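Local coordinates for protein argonaute (PDB 5I4A) that uses short guide RNAs with a 5'-hydroxyl end to bind and cleave complementary single-stranded DNA or target RNA, at residues L444-D449 with I463-N468; I11-K16 with N248-L253; N367-N372 with P394-L399. One frame throughout, in Å; residues are numbered along the deposited sequence.

Contact 1. Residues L444-D449 with I463-N468; sequences LYIGID and IAAVDN
Ile448 and Ile463 meet across the beta hairpin of strands 443-452 and 458-466, within the RNase H fold of the PIWI domain. Their side chains run alongside each other with their ends on the same side, and the CD1 end of Ile448 comes 3.6 Å from the CG2 branch of Ile463. Next along the same sheet face, Ile446 sets CG1 against the methyl of Ala465, which Leu444 also reaches with CD1; Leu444 does so with CG swung anti to its own nitrogen (chi1 173°). Helix 485-507 covers this face, with Ala499 against Ile463 and Ala465. The other face carries Tyr445 and Val466, where CB of Tyr445 lies 3.9 Å from CG2 of Val466. The Tyr445 ring turns its edge to Val466 O and to CA of Asn468, while its hydroxyl bonds to Gln601 and Asn443. Gly447 adds no side chain to this face beside Ala464, which touches Ile625 of helix 621-631. The hairpin pairing runs up to Ile448, one residue short of Asp449, inferred to be catalytic and a manganese ligand by similarity; Ile448 also packs on strand 513-519, which carries Asp519. Tyr445 and Val466 exchange two backbone hydrogen bonds, as do Gly447 and Ala464; the shortest runs 2.7 Å from Gly447 N to Ala464 O, nearly straight at 168°.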
loop_
_atom_site.group_PDB
_atom_site.type_symbol
_atom_site.label_atom_id
_atom_site.label_comp_id
_atom_site.label_asym_id
_atom_site.label_seq_id
_atom_site.Cartn_x
_atom_site.Cartn_y
_atom_site.Cartn_z
ATOM N N LEU A 444 -5.182 -10.289 20.688
ATOM C CA LEU A 444 -3.983 -10.569 19.907
ATOM C C LEU A 444 -4.217 -10.056 18.491
ATOM O O LEU A 444 -5.043 -10.606 17.753
ATOM C CB LEU A 444 -3.661 -12.061 19.914
ATOM C CG LEU A 444 -2.521 -12.529 19.006
ATOM C CD1 LEU A 444 -1.236 -11.799 19.348
ATOM C CD2 LEU A 444 -2.331 -14.035 19.112
ATOM N N TYR A 445 -3.494 -9.004 18.120
ATOM C CA TYR A 445 -3.654 -8.357 16.825
ATOM C C TYR A 445 -2.608 -8.905 15.862
ATOM O O TYR A 445 -1.405 -8.756 16.094
ATOM C CB TYR A 445 -3.538 -6.840 16.967
ATOM C CG TYR A 445 -4.524 -6.273 17.967
ATOM C CD1 TYR A 445 -5.868 -6.150 17.649
ATOM C CD2 TYR A 445 -4.113 -5.876 19.233
ATOM C CE1 TYR A 445 -6.777 -5.641 18.558
ATOM C CE2 TYR A 445 -5.017 -5.365 20.153
ATOM C CZ TYR A 445 -6.345 -5.250 19.808
ATOM O OH TYR A 445 -7.251 -4.745 20.713
ATOM N N ILE A 446 -3.073 -9.532 14.783
ATOM C CA ILE A 446 -2.223 -10.231 13.829
ATOM C C ILE A 446 -2.489 -9.665 12.441
ATOM O O ILE A 446 -3.648 -9.480 12.053
ATOM C CB ILE A 446 -2.483 -11.749 13.863
ATOM C CG1 ILE A 446 -2.074 -12.332 15.219
ATOM C CG2 ILE A 446 -1.747 -12.454 12.734
ATOM C CD1 ILE A 446 -2.499 -13.772 15.414
ATOM N N GLY A 447 -1.420 -9.386 11.703
ATOM C CA GLY A 447 -1.515 -8.941 10.319
ATOM C C GLY A 447 -0.976 -10.015 9.391
ATOM O O GLY A 447 -0.003 -10.695 9.721
ATOM N N ILE A 448 -1.612 -10.161 8.230
ATOM C CA ILE A 448 -1.287 -11.220 7.278
ATOM C C ILE A 448 -1.035 -10.595 5.914
ATOM O O ILE A 448 -1.933 -9.967 5.341
ATOM C CB ILE A 448 -2.406 -12.270 7.174
ATOM C CG1 ILE A 448 -2.768 -12.819 8.555
ATOM C CG2 ILE A 448 -1.988 -13.396 6.236
ATOM C CD1 ILE A 448 -1.629 -13.515 9.249
ATOM N N ASP A 449 0.174 -10.786 5.384
ATOM C CA ASP A 449 0.521 -10.406 4.017
ATOM C C ASP A 449 0.864 -11.683 3.261
ATOM O O ASP A 449 1.894 -12.311 3.526
ATOM C CB ASP A 449 1.689 -9.416 3.991
ATOM C CG ASP A 449 1.943 -8.833 2.601
ATOM O OD1 ASP A 449 1.689 -9.520 1.589
ATOM O OD2 ASP A 449 2.406 -7.676 2.523
ATOM N N ILE A 463 3.641 -12.766 8.420
ATOM C CA ILE A 463 2.673 -12.463 9.465
ATOM C C ILE A 463 3.359 -11.662 10.566
ATOM O O ILE A 463 4.570 -11.768 10.779
ATOM C CB ILE A 463 2.016 -13.741 10.046
ATOM C CG1 ILE A 463 2.916 -14.404 11.092
ATOM C CG2 ILE A 463 1.696 -14.733 8.937
ATOM C CD1 ILE A 463 2.394 -14.283 12.514
ATOM N N ALA A 464 2.566 -10.856 11.273
ATOM C CA ALA A 464 3.070 -10.017 12.351
ATOM C C ALA A 464 2.000 -9.897 13.425
ATOM O O ALA A 464 0.837 -9.619 13.115
ATOM C CB ALA A 464 3.460 -8.627 11.836
ATOM N N ALA A 465 2.395 -10.099 14.681
ATOM C CA ALA A 465 1.488 -10.017 15.819
ATOM C C ALA A 465 1.979 -8.961 16.799
ATOM O O ALA A 465 3.183 -8.848 17.053
ATOM C CB ALA A 465 1.364 -11.373 16.524
ATOM N N VAL A 466 1.041 -8.180 17.344
ATOM C CA VAL A 466 1.350 -7.134 18.312
ATOM C C VAL A 466 0.304 -7.155 19.420
ATOM O O VAL A 466 -0.774 -7.738 19.280
ATOM C CB VAL A 466 1.403 -5.720 17.681
ATOM C CG1 VAL A 466 2.291 -5.698 16.439
ATOM C CG2 VAL A 466 0.001 -5.226 17.358
ATOM N N ASP A 467 0.629 -6.491 20.530
ATOM C CA ASP A 467 -0.293 -6.367 21.647
ATOM C C ASP A 467 -0.939 -4.981 21.638
ATOM O O ASP A 467 -0.745 -4.182 20.716
ATOM C CB ASP A 467 0.418 -6.678 22.975
ATOM C CG ASP A 467 1.500 -5.662 23.345
ATOM O OD1 ASP A 467 1.512 -4.527 22.825
ATOM O OD2 ASP A 467 2.345 -6.004 24.200
ATOM N N ASN A 468 -1.707 -4.684 22.690
ATOM C CA ASN A 468 -2.451 -3.432 22.762
ATOM C C ASN A 468 -1.545 -2.214 22.892
ATOM O O ASN A 468 -1.997 -1.093 22.634
ATOM C CB ASN A 468 -3.423 -3.474 23.940
ATOM C CG ASN A 468 -2.716 -3.391 25.278
ATOM O OD1 ASN A 468 -1.915 -4.259 25.626
ATOM N ND2 ASN A 468 -3.009 -2.345 26.038
#

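Contact 2. Residues I11-K16 with N248-L253; sequences IDIPKK and NKITNL
The carbonyl oxygen of Ile250 takes the amide N-H of Asp12 in a bond of 2.9 Å between Asp12 N and Ile250 O. The bond is close to straight at the hydrogen (165°), though the donor stands 23° off the plane of the carbonyl. CA of Ile11 adds a CA-H...O contact to the same oxygen, 3.4 Å from Ile11 CA to Ile250 O, and the CG2 branch of Ile11 lies near it as well. One acceptor of linker L2 therefore meets the CA-H of Ile11 and the N-H of Asp12, which lie on the same edge of the peptide link in the N-terminal domain. Beyond Asp12, Ile13 directs its CB toward residues 248-253 and lies abreast of Ile250, the two side chains extending in a common direction. Their CG2 methyls meet at 3.7 Å, Ile13 CG2 to Ile250 CG2. In each isoleucine CG2 is anti to the carbonyl carbon and CG1 sits between N and C (chi1 66° in Ile13), which turns the short branches to each other. Helix 84-101 lies against this apolar patch, with Leu91 touching Ile11 and Tyr94 touching Ile250. Lys15 folds back along its own segment, and its ammonium group gives a hydrogen bond of 3.1 Å from Lys15 NZ to Ile13 O and a weak one to Ile11 O. On the linker side, the Thr251 hydroxyl is hydrogen-bonded to the carbonyl of Lys10, a second polar link between the two regions. The chemistry is thus mostly backbone and methyl: a single backbone hydrogen bond joins the two segments, with the Thr251-Lys10 bond beside it, buried isoleucines fill in, and the charged side chain of Asp12 is exposed.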
loop_
_atom_site.group_PDB
_atom_site.type_symbol
_atom_site.label_atom_id
_atom_site.label_comp_id
_atom_site.label_asym_id
_atom_site.label_seq_id
_atom_site.Cartn_x
_atom_site.Cartn_y
_atom_site.Cartn_z
ATOM N N ILE A 11 -26.074 0.579 -9.317
ATOM C CA ILE A 11 -26.225 -0.145 -10.573
ATOM C C ILE A 11 -27.647 -0.683 -10.646
ATOM O O ILE A 11 -28.083 -1.433 -9.766
ATOM C CB ILE A 11 -25.194 -1.276 -10.685
ATOM C CG1 ILE A 11 -23.796 -0.683 -10.890
ATOM C CG2 ILE A 11 -25.564 -2.232 -11.812
ATOM C CD1 ILE A 11 -22.673 -1.584 -10.441
ATOM N N ASP A 12 -28.372 -0.299 -11.694
ATOM C CA ASP A 12 -29.773 -0.677 -11.882
ATOM C C ASP A 12 -29.889 -1.508 -13.157
ATOM O O ASP A 12 -30.244 -0.998 -14.221
ATOM C CB ASP A 12 -30.672 0.563 -11.931
ATOM C CG ASP A 12 -32.139 0.213 -12.099
ATOM O OD1 ASP A 12 -32.775 -0.175 -11.097
ATOM O OD2 ASP A 12 -32.656 0.323 -13.231
ATOM N N ILE A 13 -29.578 -2.796 -13.043
ATOM C CA ILE A 13 -29.738 -3.755 -14.136
ATOM C C ILE A 13 -30.248 -5.063 -13.555
ATOM O O ILE A 13 -30.140 -5.303 -12.346
ATOM C CB ILE A 13 -28.416 -3.997 -14.896
ATOM C CG1 ILE A 13 -27.396 -4.689 -13.992
ATOM C CG2 ILE A 13 -27.853 -2.703 -15.470
ATOM C CD1 ILE A 13 -26.179 -5.196 -14.734
ATOM N N PRO A 14 -30.829 -5.925 -14.392
ATOM C CA PRO A 14 -31.216 -7.257 -13.911
ATOM C C PRO A 14 -30.029 -7.999 -13.316
ATOM O O PRO A 14 -28.933 -8.006 -13.879
ATOM C CB PRO A 14 -31.739 -7.949 -15.174
ATOM C CG PRO A 14 -32.242 -6.832 -16.024
ATOM C CD PRO A 14 -31.327 -5.665 -15.757
ATOM N N LYS A 15 -30.258 -8.629 -12.163
ATOM C CA LYS A 15 -29.213 -9.388 -11.474
ATOM C C LYS A 15 -29.082 -10.784 -12.086
ATOM O O LYS A 15 -29.282 -11.810 -11.436
ATOM C CB LYS A 15 -29.495 -9.476 -9.978
ATOM C CG LYS A 15 -29.456 -8.154 -9.221
ATOM C CD LYS A 15 -28.569 -7.118 -9.896
ATOM C CE LYS A 15 -28.623 -5.793 -9.153
ATOM N NZ LYS A 15 -28.169 -4.647 -9.992
ATOM N N LYS A 16 -28.731 -10.803 -13.369
ATOM C CA LYS A 16 -28.612 -12.055 -14.099
ATOM C C LYS A 16 -27.655 -11.864 -15.267
ATOM O O LYS A 16 -27.495 -10.756 -15.784
ATOM C CB LYS A 16 -29.978 -12.541 -14.596
ATOM C CG LYS A 16 -30.671 -11.563 -15.526
ATOM C CD LYS A 16 -32.002 -12.099 -16.023
ATOM C CE LYS A 16 -33.073 -11.999 -14.954
ATOM N NZ LYS A 16 -34.385 -12.499 -15.450
ATOM N N ASN A 248 -25.153 5.719 -18.623
ATOM C CA ASN A 248 -26.575 5.747 -18.295
ATOM C C ASN A 248 -27.229 4.390 -18.506
ATOM O O ASN A 248 -28.302 4.134 -17.947
ATOM C CB ASN A 248 -27.300 6.808 -19.130
ATOM C CG ASN A 248 -27.653 6.321 -20.531
ATOM O OD1 ASN A 248 -26.906 5.562 -21.152
ATOM N ND2 ASN A 248 -28.801 6.760 -21.035
ATOM N N LYS A 249 -26.602 3.521 -19.299
ATOM C CA LYS A 249 -27.134 2.183 -19.525
ATOM C C LYS A 249 -27.306 1.419 -18.217
ATOM O O LYS A 249 -28.287 0.685 -18.047
ATOM C CB LYS A 249 -26.217 1.417 -20.483
ATOM C CG LYS A 249 -26.330 1.860 -21.938
ATOM C CD LYS A 249 -25.310 1.172 -22.836
ATOM C CE LYS A 249 -25.727 1.273 -24.297
ATOM N NZ LYS A 249 -24.602 1.005 -25.234
ATOM N N ILE A 250 -26.377 1.581 -17.278
ATOM C CA ILE A 250 -26.371 0.775 -16.061
ATOM C C ILE A 250 -26.581 1.584 -14.789
ATOM O O ILE A 250 -26.796 0.979 -13.727
ATOM C CB ILE A 250 -25.079 -0.064 -15.941
ATOM C CG1 ILE A 250 -23.847 0.840 -15.862
ATOM C CG2 ILE A 250 -24.962 -1.038 -17.106
ATOM C CD1 ILE A 250 -22.557 0.081 -15.612
ATOM N N THR A 251 -26.539 2.914 -14.837
ATOM C CA THR A 251 -26.694 3.685 -13.610
ATOM C C THR A 251 -27.158 5.096 -13.942
ATOM O O THR A 251 -27.013 5.570 -15.072
ATOM C CB THR A 251 -25.386 3.725 -12.805
ATOM O OG1 THR A 251 -25.642 4.245 -11.493
ATOM C CG2 THR A 251 -24.354 4.601 -13.499
ATOM N N ASN A 252 -27.723 5.763 -12.933
ATOM C CA ASN A 252 -28.138 7.161 -13.038
ATOM C C ASN A 252 -27.034 8.014 -12.424
ATOM O O ASN A 252 -26.933 8.131 -11.199
ATOM C CB ASN A 252 -29.477 7.393 -12.341
ATOM C CG ASN A 252 -30.011 8.807 -12.543
ATOM O OD1 ASN A 252 -29.297 9.699 -13.003
ATOM N ND2 ASN A 252 -31.274 9.014 -12.191
ATOM N N LEU A 253 -26.219 8.628 -13.283
ATOM C CA LEU A 253 -25.106 9.453 -12.831
ATOM C C LEU A 253 -25.548 10.717 -12.106
ATOM O O LEU A 253 -24.694 11.432 -11.572
ATOM C CB LEU A 253 -24.228 9.830 -14.022
ATOM C CG LEU A 253 -23.598 8.651 -14.758
ATOM C CD1 LEU A 253 -22.815 9.144 -15.956
ATOM C CD2 LEU A 253 -22.703 7.860 -13.817
#

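Contact 3. Residues N367-N372 with P394-L399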
loop_
_atom_site.group_PDB
_atom_site.type_symbol
_atom_site.label_atom_id
_atom_site.label_comp_id
_atom_site.label_asym_id
_atom_site.label_seq_id
_atom_site.Cartn_x
_atom_site.Cartn_y
_atom_site.Cartn_z
ATOM N N ASN A 367 32.692 -6.718 19.608
ATOM C CA ASN A 367 32.111 -8.029 19.878
ATOM C C ASN A 367 31.582 -8.127 21.305
ATOM O O ASN A 367 30.560 -8.780 21.548
ATOM C CB ASN A 367 33.143 -9.122 19.606
ATOM C CG ASN A 367 32.628 -10.507 19.934
ATOM O OD1 ASN A 367 31.995 -11.160 19.103
ATOM N ND2 ASN A 367 32.899 -10.966 21.151
ATOM N N GLN A 368 32.256 -7.487 22.264
ATOM C CA GLN A 368 31.821 -7.558 23.655
ATOM C C GLN A 368 30.663 -6.623 23.967
ATOM O O GLN A 368 30.165 -6.645 25.098
ATOM C CB GLN A 368 32.990 -7.265 24.608
ATOM C CG GLN A 368 33.671 -5.907 24.439
ATOM C CD GLN A 368 32.932 -4.761 25.105
ATOM O OE1 GLN A 368 32.827 -4.701 26.329
ATOM N NE2 GLN A 368 32.422 -3.838 24.295
ATOM N N ILE A 369 30.225 -5.804 23.008
ATOM C CA ILE A 369 29.108 -4.901 23.261
ATOM C C ILE A 369 27.859 -5.722 23.536
ATOM O O ILE A 369 27.459 -6.570 22.728
ATOM C CB ILE A 369 28.900 -3.945 22.084
ATOM C CG1 ILE A 369 29.945 -2.827 22.118
ATOM C CG2 ILE A 369 27.486 -3.368 22.113
ATOM C CD1 ILE A 369 29.900 -1.908 20.915
ATOM N N GLU A 370 27.240 -5.475 24.680
ATOM C CA GLU A 370 25.993 -6.112 25.062
ATOM C C GLU A 370 24.912 -5.043 25.197
ATOM O O GLU A 370 25.161 -3.849 25.012
ATOM C CB GLU A 370 26.163 -6.896 26.365
ATOM C CG GLU A 370 27.451 -7.702 26.457
ATOM C CD GLU A 370 27.194 -9.190 26.570
ATOM O OE1 GLU A 370 26.105 -9.635 26.152
ATOM O OE2 GLU A 370 28.077 -9.914 27.080
ATOM N N ASP A 371 23.698 -5.494 25.518
ATOM C CA ASP A 371 22.550 -4.619 25.740
ATOM C C ASP A 371 22.196 -3.819 24.491
ATOM O O ASP A 371 22.631 -4.152 23.384
ATOM C CB ASP A 371 22.811 -3.671 26.913
ATOM C CG ASP A 371 23.493 -4.360 28.073
ATOM O OD1 ASP A 371 23.551 -5.608 28.069
ATOM O OD2 ASP A 371 23.975 -3.659 28.987
ATOM N N ASN A 372 21.404 -2.761 24.665
ATOM C CA ASN A 372 20.937 -1.933 23.558
ATOM C C ASN A 372 21.956 -0.829 23.308
ATOM O O ASN A 372 22.126 0.067 24.140
ATOM C CB ASN A 372 19.566 -1.341 23.869
ATOM C CG ASN A 372 18.584 -2.381 24.366
ATOM O OD1 ASN A 372 18.392 -3.419 23.739
ATOM N ND2 ASN A 372 17.965 -2.109 25.515
ATOM N N PRO A 394 27.173 -5.981 12.481
ATOM C CA PRO A 394 27.152 -6.822 13.685
ATOM C C PRO A 394 25.758 -6.864 14.294
ATOM O O PRO A 394 25.098 -5.834 14.451
ATOM C CB PRO A 394 28.162 -6.138 14.614
ATOM C CG PRO A 394 29.065 -5.373 13.702
ATOM C CD PRO A 394 28.206 -4.931 12.555
ATOM N N ASP A 395 25.310 -8.072 14.633
ATOM C CA ASP A 395 23.940 -8.270 15.082
ATOM C C ASP A 395 23.708 -7.811 16.514
ATOM O O ASP A 395 22.552 -7.662 16.920
ATOM C CB ASP A 395 23.549 -9.743 14.944
ATOM C CG ASP A 395 23.574 -10.215 13.504
ATOM O OD1 ASP A 395 23.226 -9.417 12.607
ATOM O OD2 ASP A 395 23.948 -11.382 13.266
ATOM N N ASN A 396 24.766 -7.581 17.286
ATOM C CA ASN A 396 24.599 -7.081 18.643
ATOM C C ASN A 396 24.442 -5.566 18.699
ATOM O O ASN A 396 24.337 -5.010 19.796
ATOM C CB ASN A 396 25.778 -7.521 19.517
ATOM C CG ASN A 396 27.118 -7.086 18.958
ATOM O OD1 ASN A 396 27.301 -6.997 17.745
ATOM N ND2 ASN A 396 28.068 -6.815 19.847
ATOM N N LEU A 397 24.414 -4.890 17.554
ATOM C CA LEU A 397 24.220 -3.450 17.491
ATOM C C LEU A 397 22.892 -3.124 16.820
ATOM O O LEU A 397 22.442 -3.834 15.917
ATOM C CB LEU A 397 25.357 -2.770 16.721
ATOM C CG LEU A 397 26.777 -2.970 17.255
ATOM C CD1 LEU A 397 27.788 -2.343 16.312
ATOM C CD2 LEU A 397 26.910 -2.384 18.650
ATOM N N ILE A 398 22.274 -2.037 17.271
ATOM C CA ILE A 398 21.023 -1.548 16.703
ATOM C C ILE A 398 21.397 -0.547 15.613
ATOM O O ILE A 398 21.795 0.585 15.900
ATOM C CB ILE A 398 20.124 -0.917 17.770
ATOM C CG1 ILE A 398 19.816 -1.932 18.874
ATOM C CG2 ILE A 398 18.831 -0.406 17.146
ATOM C CD1 ILE A 398 19.027 -1.356 20.033
ATOM N N LEU A 399 21.266 -0.969 14.361
ATOM C CA LEU A 399 21.696 -0.160 13.229
ATOM C C LEU A 399 20.815 1.078 13.099
ATOM O O LEU A 399 19.591 0.969 12.962
ATOM C CB LEU A 399 21.655 -1.002 11.955
ATOM C CG LEU A 399 22.087 -0.381 10.628
ATOM C CD1 LEU A 399 23.423 0.302 10.783
ATOM C CD2 LEU A 399 22.161 -1.454 9.558
HETATM O O HOH W 1 22.430 -3.540 20.707
#
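Asn396 reaches across to the loop of residues 367-372 with its amide nitrogen, giving a hydrogen bond of 3.0 Å from ND2 of Asn396 to the carbonyl oxygen of Ile369. The bond is nearly straight at the hydrogen (165°), and the acceptor lies close to the amide plane of Asn396, 10° out of it. The side chain gets there with CG between its own N and carbonyl carbon (chi1 56°), and crosses that of Ile369 at about a right angle. The same ND2 also bonds to the carbonyl of Ile366, so this one amide group ties together two backbone oxygens around the end of helix 364-367. Beside this bond, Ile369 sets its CG2 branch 3.6 Å from CD2 of Leu397, with its CD1 close to the same methyl; the two side chains again cross roughly at right angles. Further along, CD1 of Ile398 touches CB of Asn372 at 3.9 Å. One water joins the two backbones, donating to Asp371 O at 2.8 Å and to Asn396 O at 2.6 Å. In the next shell, Ile299 and Phe301 of strand 295-302, in the parallel sheet of the Mid domain, back Ile369 and Leu397, while Asn372 ND2 is bonded to Glu428 and the carboxylate of Asp371 forms a salt bridge with Lys297. With an alanine at Asn396, the carbonyls of Ile366 and Ile369 would probably lose their shared donor, and the loop its tie to the type I beta turn from Pro394 to Leu397. The chemistry implies a join built of an amide, a water and apolar branches, in which side-chain and solvent donors serve loop carbonyls ahead of the parallel pairing of strands 374-379 and 398-403.

How the contacts relate
Along the chain the segments of contact 2 come first, then those of contact 3, then those of contact 1, each closing before the next opens. Contact 2 ties the N-terminal domain to linker L2, both in the PAZ lobe. Contacts 3 and 1 lie in the Mid and PIWI domains of the other lobe, one reaching into strand 398-403 of the parallel sheet, the other inside the mixed sheet that holds strands 443-452 and 458-466. Centres of contacts 1 and 3 are 27 Å apart; those of contacts 2 and 3, on opposite sides of the chain's centre, 63 Å. None touches another: one joins two regions of the PAZ lobe, the others lie within single domains of the PIWI lobe.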